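Local coordinates for calcium-regulated actin-bundling protein (Dictyostelium discoideum, PDB 4X3N) that binds and bundles actin filaments under calcium control and may help build and reorganise filopodia and pseudopodia during cell movement, at residues R198-E203 / P232-L237; I98-Y103 / K134-L139; T250-Y255 / G274-M279. All coordinates share one frame; numbering follows the deposited sequence.

Contact 1 of 3, residues R198-E203 / P232-L237; sequences RAYEEE and PLKEQL
L233 and Y200 bring two nearly antiparallel helices close together. Their CA atoms are 5.3 Å apart, and the short helix axes come within 8.8 Å at an angle of 156°. The enclosed part is the ring of Y200, a buried residue. CG stands anti to the backbone N (chi1 167°), and this swings the ring across to helix 232-255. The bent K234 chain lies over one ring face, with CD 4.1 Å from Y200 CE1. L237 CD2 approaches the ring obliquely, 4.1 Å from Y200 CD2. The ring hydroxyl hydrogen-bonds D229.

Beside the ring, L233 CD1 presses on E203 CB at 3.5 Å, and these two side chains cross at about a right angle. The same methyl also reaches the backbone oxygen of A199. Only the aliphatic base of E203 takes part here. Its carboxylate forms a salt bridge with R206.

The packing is looser at the other methyl of L233. CD2 only grazes A199 CB at 4.4 Å, where both residues are partly exposed. The amine of K234 also takes little part: its NZ is 5.9 Å from the centroid of the Y200 ring, so any cation-pi attraction is at most weak. The amine hydrogen-bonds N238 and the backbone oxygen of Y290.

Helix 181-211 and helix 232-255 form an antiparallel pair here, and Y290 of helix 273-290 packs on both Y200 and L237.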
# COMPACT_ATOMS: atom_id res chain seq x y z
N ARG A 198 12.01 -8.50 -24.34
CA ARG A 198 11.00 -9.32 -23.57
C ARG A 198 10.39 -10.40 -24.46
O ARG A 198 10.32 -11.51 -24.07
CB ARG A 198 9.90 -8.45 -22.96
CG ARG A 198 8.65 -9.19 -22.41
CD ARG A 198 7.71 -8.26 -21.62
NE ARG A 198 8.47 -7.45 -20.68
CZ ARG A 198 7.96 -6.51 -19.88
NH1 ARG A 198 6.67 -6.24 -19.88
NH2 ARG A 198 8.75 -5.86 -19.04
N ALA A 199 9.89 -10.02 -25.63
CA ALA A 199 9.30 -10.98 -26.55
C ALA A 199 10.29 -12.14 -26.82
O ALA A 199 9.93 -13.31 -26.71
CB ALA A 199 8.95 -10.29 -27.86
N TYR A 200 11.54 -11.81 -27.16
CA TYR A 200 12.59 -12.83 -27.40
C TYR A 200 12.94 -13.71 -26.20
O TYR A 200 12.97 -14.94 -26.29
CB TYR A 200 13.84 -12.15 -27.94
CG TYR A 200 15.11 -13.01 -27.96
CD1 TYR A 200 15.34 -13.95 -28.98
CD2 TYR A 200 16.11 -12.80 -27.04
CE1 TYR A 200 16.51 -14.68 -29.02
CE2 TYR A 200 17.30 -13.52 -27.07
CZ TYR A 200 17.49 -14.45 -28.06
OH TYR A 200 18.66 -15.17 -28.04
N GLU A 201 13.14 -13.10 -25.05
CA GLU A 201 13.45 -13.88 -23.85
C GLU A 201 12.24 -14.64 -23.37
O GLU A 201 12.39 -15.72 -22.81
CB GLU A 201 13.98 -13.02 -22.73
CG GLU A 201 15.25 -12.32 -23.10
CD GLU A 201 16.53 -13.17 -22.97
OE1 GLU A 201 16.50 -14.38 -22.80
OE2 GLU A 201 17.58 -12.55 -23.11
N GLU A 202 11.02 -14.16 -23.63
CA GLU A 202 9.86 -14.99 -23.15
C GLU A 202 9.71 -16.24 -23.98
O GLU A 202 9.41 -17.33 -23.46
CB GLU A 202 8.55 -14.17 -23.12
CG GLU A 202 8.44 -13.38 -21.80
CD GLU A 202 7.33 -12.35 -21.79
OE1 GLU A 202 6.72 -12.16 -22.87
OE2 GLU A 202 7.09 -11.74 -20.71
N GLU A 203 9.88 -16.09 -25.26
CA GLU A 203 9.84 -17.25 -26.11
C GLU A 203 10.98 -18.26 -25.83
O GLU A 203 10.80 -19.42 -25.96
CB GLU A 203 9.99 -16.79 -27.52
CG GLU A 203 10.20 -17.89 -28.54
CD GLU A 203 8.96 -18.72 -28.74
OE1 GLU A 203 7.97 -18.57 -27.98
OE2 GLU A 203 8.98 -19.58 -29.65
N PRO A 232 12.11 -15.39 -35.94
CA PRO A 232 11.51 -14.10 -36.15
C PRO A 232 11.76 -13.12 -35.03
O PRO A 232 12.04 -11.97 -35.28
CB PRO A 232 10.01 -14.40 -36.21
CG PRO A 232 9.84 -15.83 -35.92
CD PRO A 232 11.16 -16.49 -36.16
N LEU A 233 11.57 -13.57 -33.81
CA LEU A 233 11.63 -12.65 -32.65
C LEU A 233 13.06 -12.08 -32.51
O LEU A 233 13.24 -10.92 -32.17
CB LEU A 233 11.20 -13.36 -31.38
CG LEU A 233 9.75 -13.89 -31.45
CD1 LEU A 233 9.39 -14.79 -30.29
CD2 LEU A 233 8.81 -12.71 -31.52
N LYS A 234 14.05 -12.88 -32.85
CA LYS A 234 15.41 -12.39 -32.77
C LYS A 234 15.61 -11.43 -33.92
O LYS A 234 16.17 -10.37 -33.77
CB LYS A 234 16.43 -13.52 -32.80
CG LYS A 234 17.88 -13.00 -32.76
CD LYS A 234 18.01 -11.96 -31.65
CE LYS A 234 19.29 -12.03 -30.85
NZ LYS A 234 20.35 -11.46 -31.69
N GLU A 235 15.07 -11.78 -35.08
CA GLU A 235 15.13 -10.84 -36.17
C GLU A 235 14.52 -9.45 -35.82
O GLU A 235 15.07 -8.41 -36.16
CB GLU A 235 14.42 -11.45 -37.40
CG GLU A 235 14.40 -10.53 -38.62
CD GLU A 235 13.66 -11.18 -39.82
OE1 GLU A 235 14.27 -11.32 -40.89
OE2 GLU A 235 12.47 -11.51 -39.66
N GLN A 236 13.36 -9.46 -35.21
CA GLN A 236 12.67 -8.22 -34.89
C GLN A 236 13.54 -7.42 -33.90
O GLN A 236 13.64 -6.19 -33.98
CB GLN A 236 11.33 -8.55 -34.27
CG GLN A 236 10.26 -9.11 -35.23
CD GLN A 236 9.85 -8.08 -36.27
OE1 GLN A 236 9.71 -6.86 -35.98
NE2 GLN A 236 9.61 -8.57 -37.50
N LEU A 237 14.16 -8.12 -32.96
CA LEU A 237 15.07 -7.45 -31.99
C LEU A 237 16.23 -6.80 -32.72
O LEU A 237 16.51 -5.60 -32.55
CB LEU A 237 15.53 -8.47 -30.97
CG LEU A 237 16.54 -8.06 -29.90
CD1 LEU A 237 16.14 -6.80 -29.23
CD2 LEU A 237 16.65 -9.17 -28.88

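Contact 2 of 3, residues I98-Y103 / K134-L139; sequences IALYFY and KRKQEL
The guanidinium of R135 lies almost flat against the base of the Y103 side chain. Its plane and that of the ring are only 19° apart. Y103 CB sits over one guanidinium face, 3.5 Å from R135 CZ. R135 NH2 reaches Y103 CD1, also at 3.5 Å, but it approaches the ring obliquely. The overlap is therefore shifted to the root of the ring. R135 gets there by starting with CG anti to the backbone N (chi1 -173°) and then bending at chi2 and chi3. Its NH2 hydrogen-bonds the backbone oxygen of Q128, which helps fix the flat group. E138 OE2 is a long 3.9 Å from R135 NH2.

With an alanine in place of R135, the base of the Y103 side chain would probably lose its flat cover and the Q128 carbonyl this donor.

L139 and Y103 slide past each other in opposite directions, with L139 CD2 3.8 Å from Y103 CE2. The other methyl, CD1, points to A99 CB at 3.8 Å. Helix 132-143 leads into the calcium-binding loop, an EF-hand-like helix-loop-helix, where D144, N146, D148, R150 and E155 form the site. The side chain of L139 is about 9 Å from the calcium ion. V151 of strand 150-152 packs on both A99 and L139. The axes of the two short segments come within 10.3 Å, with 111° between their directions.

L100 CG rests 4.2 Å from R135 CG, and L100 CD1 touches K136 CE. K136 NZ forms a salt bridge with D97. R140 of a second subunit packs on L100 and K136.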
# COMPACT_ATOMS: atom_id res chain seq x y z
N ILE A 98 11.31 -0.85 1.74
CA ILE A 98 12.00 -1.20 0.54
C ILE A 98 13.23 -0.26 0.25
O ILE A 98 14.27 -0.73 -0.19
CB ILE A 98 11.05 -1.25 -0.65
CG1 ILE A 98 9.88 -2.20 -0.41
CG2 ILE A 98 11.81 -1.69 -1.87
CD1 ILE A 98 10.26 -3.64 -0.04
N ALA A 99 13.09 1.05 0.50
CA ALA A 99 14.19 2.00 0.43
C ALA A 99 15.36 1.60 1.28
O ALA A 99 16.54 1.67 0.86
CB ALA A 99 13.75 3.41 0.81
N LEU A 100 15.06 1.18 2.48
CA LEU A 100 16.06 0.63 3.35
C LEU A 100 16.86 -0.52 2.72
O LEU A 100 18.07 -0.56 2.79
CB LEU A 100 15.38 0.19 4.64
CG LEU A 100 16.27 0.03 5.82
CD1 LEU A 100 15.51 0.16 7.13
CD2 LEU A 100 16.94 -1.33 5.72
N TYR A 101 16.19 -1.46 2.08
CA TYR A 101 16.89 -2.54 1.41
C TYR A 101 17.73 -1.96 0.24
O TYR A 101 18.82 -2.45 -0.07
CB TYR A 101 15.92 -3.61 0.82
CG TYR A 101 15.11 -4.51 1.76
CD1 TYR A 101 15.69 -5.10 2.89
CD2 TYR A 101 13.83 -4.92 1.44
CE1 TYR A 101 14.97 -5.98 3.72
CE2 TYR A 101 13.10 -5.83 2.22
CZ TYR A 101 13.67 -6.37 3.38
OH TYR A 101 12.94 -7.26 4.19
N PHE A 102 17.20 -0.96 -0.46
CA PHE A 102 17.94 -0.26 -1.51
C PHE A 102 19.24 0.31 -0.99
O PHE A 102 20.31 -0.02 -1.49
CB PHE A 102 17.05 0.80 -2.18
CG PHE A 102 17.78 1.85 -2.96
CD1 PHE A 102 18.42 1.53 -4.10
CD2 PHE A 102 17.75 3.17 -2.56
CE1 PHE A 102 19.08 2.50 -4.83
CE2 PHE A 102 18.42 4.16 -3.26
CZ PHE A 102 19.08 3.82 -4.41
N TYR A 103 19.19 1.09 0.05
CA TYR A 103 20.39 1.74 0.50
C TYR A 103 21.38 0.72 1.07
O TYR A 103 22.59 0.88 0.94
CB TYR A 103 20.05 2.75 1.58
CG TYR A 103 19.68 4.09 1.08
CD1 TYR A 103 20.66 5.03 0.75
CD2 TYR A 103 18.34 4.42 0.93
CE1 TYR A 103 20.31 6.28 0.27
CE2 TYR A 103 17.97 5.64 0.46
CZ TYR A 103 18.94 6.57 0.12
OH TYR A 103 18.52 7.78 -0.33
N LYS A 134 18.57 5.00 12.02
CA LYS A 134 19.13 6.24 11.48
C LYS A 134 18.71 6.44 10.01
O LYS A 134 18.41 7.53 9.56
CB LYS A 134 20.64 6.19 11.53
CG LYS A 134 21.20 6.04 12.91
CD LYS A 134 21.14 7.34 13.66
CE LYS A 134 22.42 7.44 14.49
NZ LYS A 134 22.42 8.62 15.38
N ARG A 135 18.72 5.34 9.28
CA ARG A 135 18.28 5.36 7.90
C ARG A 135 16.86 5.95 7.80
O ARG A 135 16.66 6.88 7.08
CB ARG A 135 18.25 3.96 7.31
CG ARG A 135 17.98 3.88 5.83
CD ARG A 135 19.23 3.43 5.15
NE ARG A 135 20.00 4.55 4.71
CZ ARG A 135 21.28 4.50 4.35
NH1 ARG A 135 22.00 3.38 4.38
NH2 ARG A 135 21.84 5.63 3.94
N LYS A 136 15.89 5.41 8.52
CA LYS A 136 14.49 5.86 8.34
C LYS A 136 14.31 7.28 8.76
O LYS A 136 13.60 8.04 8.15
CB LYS A 136 13.49 4.96 9.08
CG LYS A 136 13.27 3.67 8.34
CD LYS A 136 11.95 3.09 8.73
CE LYS A 136 11.65 1.90 7.86
NZ LYS A 136 10.38 1.35 8.32
N GLN A 137 15.05 7.67 9.77
CA GLN A 137 15.10 9.05 10.21
C GLN A 137 15.70 9.99 9.15
O GLN A 137 15.22 11.12 8.95
CB GLN A 137 15.96 9.12 11.47
CG GLN A 137 16.01 10.47 12.18
CD GLN A 137 17.02 10.44 13.35
OE1 GLN A 137 17.35 9.38 13.93
NE2 GLN A 137 17.52 11.62 13.71
N GLU A 138 16.70 9.51 8.41
CA GLU A 138 17.20 10.36 7.30
C GLU A 138 16.17 10.43 6.16
O GLU A 138 16.03 11.42 5.53
CB GLU A 138 18.50 9.82 6.76
CG GLU A 138 19.16 10.71 5.72
CD GLU A 138 20.62 10.35 5.55
OE1 GLU A 138 21.45 11.05 6.17
OE2 GLU A 138 20.93 9.35 4.86
N LEU A 139 15.49 9.34 5.88
CA LEU A 139 14.48 9.35 4.79
C LEU A 139 13.44 10.41 5.07
O LEU A 139 13.08 11.20 4.24
CB LEU A 139 13.79 7.97 4.65
CG LEU A 139 14.70 6.79 4.29
CD1 LEU A 139 13.86 5.57 3.97
CD2 LEU A 139 15.61 7.09 3.12

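Contact 3 of 3, residues T250-Y255 / G274-M279; sequences TASKKY and GAIWWM
The antiparallel pairing of helix 232-255 with helix 273-290 begins at this contact, between the C-terminal end of the first helix and the N-terminal part of the second. I276 is the main side chain on one helix. Its CD1 reaches across to the backbone oxygen of A251 at 3.7 Å and lies 3.9 Å from S252 CA. The second branch, CG2, meets S252 OG at 3.7 Å. With CG2 anti to the backbone N, that methyl lies against the S252 side chain, while CD1 reaches the backbone at A251 and S252. The serine hydroxyl is buried against this methyl, but it hydrogen-bonds the V248 oxygen and N280 ND2.

The two short axes come within 10.0 Å at 150°. Helix 181-211 runs beside them as a third helix: its A186 touches both A251 and M279. This makes a small three-helix core in the C-terminal region, and part of it belongs to the F-actin-bundling family segment. M279 bends at chi3 to bring its methyl CE to A251 CB, at 4.2 Å. I276 CD1 meets the same A251 CB.

Y255 adds a light contact at the helix end. Its CB is 4.4 Å from I276 CG1, while its ring leads away to stack on H180. Its hydroxyl hydrogen-bonds E182, which also forms a salt bridge with K254.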
# COMPACT_ATOMS: atom_id res chain seq x y z
N THR A 250 20.51 10.53 -34.66
CA THR A 250 19.97 11.81 -35.11
C THR A 250 19.70 12.72 -33.94
O THR A 250 20.00 13.91 -34.02
CB THR A 250 18.78 11.79 -36.15
OG1 THR A 250 17.55 12.19 -35.56
CG2 THR A 250 18.63 10.53 -36.88
N ALA A 251 19.21 12.20 -32.83
CA ALA A 251 19.10 13.01 -31.60
C ALA A 251 20.45 13.54 -31.12
O ALA A 251 20.57 14.69 -30.73
CB ALA A 251 18.49 12.20 -30.47
N SER A 252 21.47 12.72 -31.14
CA SER A 252 22.78 13.12 -30.60
C SER A 252 23.41 14.22 -31.51
O SER A 252 23.82 15.28 -31.05
CB SER A 252 23.67 11.88 -30.49
OG SER A 252 23.04 10.84 -29.68
N LYS A 253 23.43 13.97 -32.82
CA LYS A 253 23.87 14.99 -33.78
C LYS A 253 23.18 16.30 -33.57
O LYS A 253 23.79 17.35 -33.67
CB LYS A 253 23.65 14.56 -35.25
CG LYS A 253 24.91 14.30 -36.08
CD LYS A 253 25.97 13.43 -35.37
CE LYS A 253 26.49 12.26 -36.21
NZ LYS A 253 25.68 11.01 -36.04
N LYS A 254 21.88 16.27 -33.31
CA LYS A 254 21.17 17.51 -33.19
C LYS A 254 21.44 18.21 -31.89
O LYS A 254 21.43 19.41 -31.89
CB LYS A 254 19.68 17.35 -33.37
CG LYS A 254 18.97 18.67 -33.33
CD LYS A 254 17.73 18.67 -34.20
CE LYS A 254 16.87 19.88 -33.88
NZ LYS A 254 15.79 19.98 -34.89
N TYR A 255 21.66 17.50 -30.78
CA TYR A 255 21.72 18.15 -29.45
C TYR A 255 22.96 17.88 -28.61
O TYR A 255 23.06 18.40 -27.53
CB TYR A 255 20.54 17.70 -28.60
CG TYR A 255 19.26 18.18 -29.11
CD1 TYR A 255 18.89 19.50 -28.98
CD2 TYR A 255 18.37 17.29 -29.70
CE1 TYR A 255 17.68 19.94 -29.43
CE2 TYR A 255 17.17 17.73 -30.16
CZ TYR A 255 16.82 19.05 -30.03
OH TYR A 255 15.61 19.47 -30.52
N GLY A 274 22.51 15.07 -20.62
CA GLY A 274 22.34 13.86 -19.82
C GLY A 274 21.53 12.83 -20.64
O GLY A 274 21.80 11.63 -20.64
N ALA A 275 20.51 13.33 -21.32
CA ALA A 275 19.65 12.44 -22.09
C ALA A 275 20.45 11.83 -23.19
O ALA A 275 20.30 10.67 -23.47
CB ALA A 275 18.49 13.20 -22.66
N ILE A 276 21.37 12.62 -23.77
CA ILE A 276 22.20 12.14 -24.87
C ILE A 276 23.12 11.11 -24.33
O ILE A 276 23.19 10.02 -24.85
CB ILE A 276 22.92 13.29 -25.64
CG1 ILE A 276 21.93 14.24 -26.33
CG2 ILE A 276 23.91 12.71 -26.62
CD1 ILE A 276 20.92 13.56 -27.24
N TRP A 277 23.80 11.40 -23.21
CA TRP A 277 24.70 10.41 -22.63
C TRP A 277 23.94 9.10 -22.26
O TRP A 277 24.43 7.99 -22.49
CB TRP A 277 25.39 11.01 -21.37
CG TRP A 277 26.37 10.04 -20.70
CD1 TRP A 277 27.75 9.97 -20.89
CD2 TRP A 277 26.06 9.01 -19.76
NE1 TRP A 277 28.29 8.98 -20.11
CE2 TRP A 277 27.28 8.35 -19.43
CE3 TRP A 277 24.88 8.55 -19.18
CZ2 TRP A 277 27.33 7.27 -18.55
CZ3 TRP A 277 24.93 7.48 -18.29
CH2 TRP A 277 26.16 6.85 -17.98
N TRP A 278 22.75 9.22 -21.67
CA TRP A 278 22.05 8.02 -21.15
C TRP A 278 21.64 7.12 -22.29
O TRP A 278 21.83 5.92 -22.26
CB TRP A 278 20.79 8.45 -20.38
CG TRP A 278 20.13 7.34 -19.64
CD1 TRP A 278 19.18 6.45 -20.14
CD2 TRP A 278 20.33 6.97 -18.28
NE1 TRP A 278 18.77 5.63 -19.18
CE2 TRP A 278 19.46 5.90 -18.02
CE3 TRP A 278 21.12 7.46 -17.24
CZ2 TRP A 278 19.41 5.28 -16.76
CZ3 TRP A 278 21.06 6.85 -15.98
CH2 TRP A 278 20.20 5.80 -15.75
N MET A 279 21.08 7.73 -23.30
CA MET A 279 20.61 6.94 -24.44
C MET A 279 21.73 6.24 -25.14
O MET A 279 21.61 5.10 -25.52
CB MET A 279 19.84 7.85 -25.41
CG MET A 279 18.47 8.20 -24.87
SD MET A 279 17.43 9.00 -26.10
CE MET A 279 18.55 10.27 -26.79

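How the contacts relate
From the N terminus, contact 2 comes first. It closes a stretch of 30 residues, about half helical, between helices 96-111 and 132-143, near the calcium site. Contact 1 follows after the chain has entered helix 181-211; it closes the connection through helix 220-227 to helix 232-255. Contact 3 comes last and closes the partly unmodelled link from helix 232-255 to helix 273-290. The three are in series, and none nests or crosses. Contacts 1 and 3 share helix 232-255, with centres 27 Å apart, and tie three C-terminal helices together. Contact 2 lies on the opposite side of the chain's centre from both.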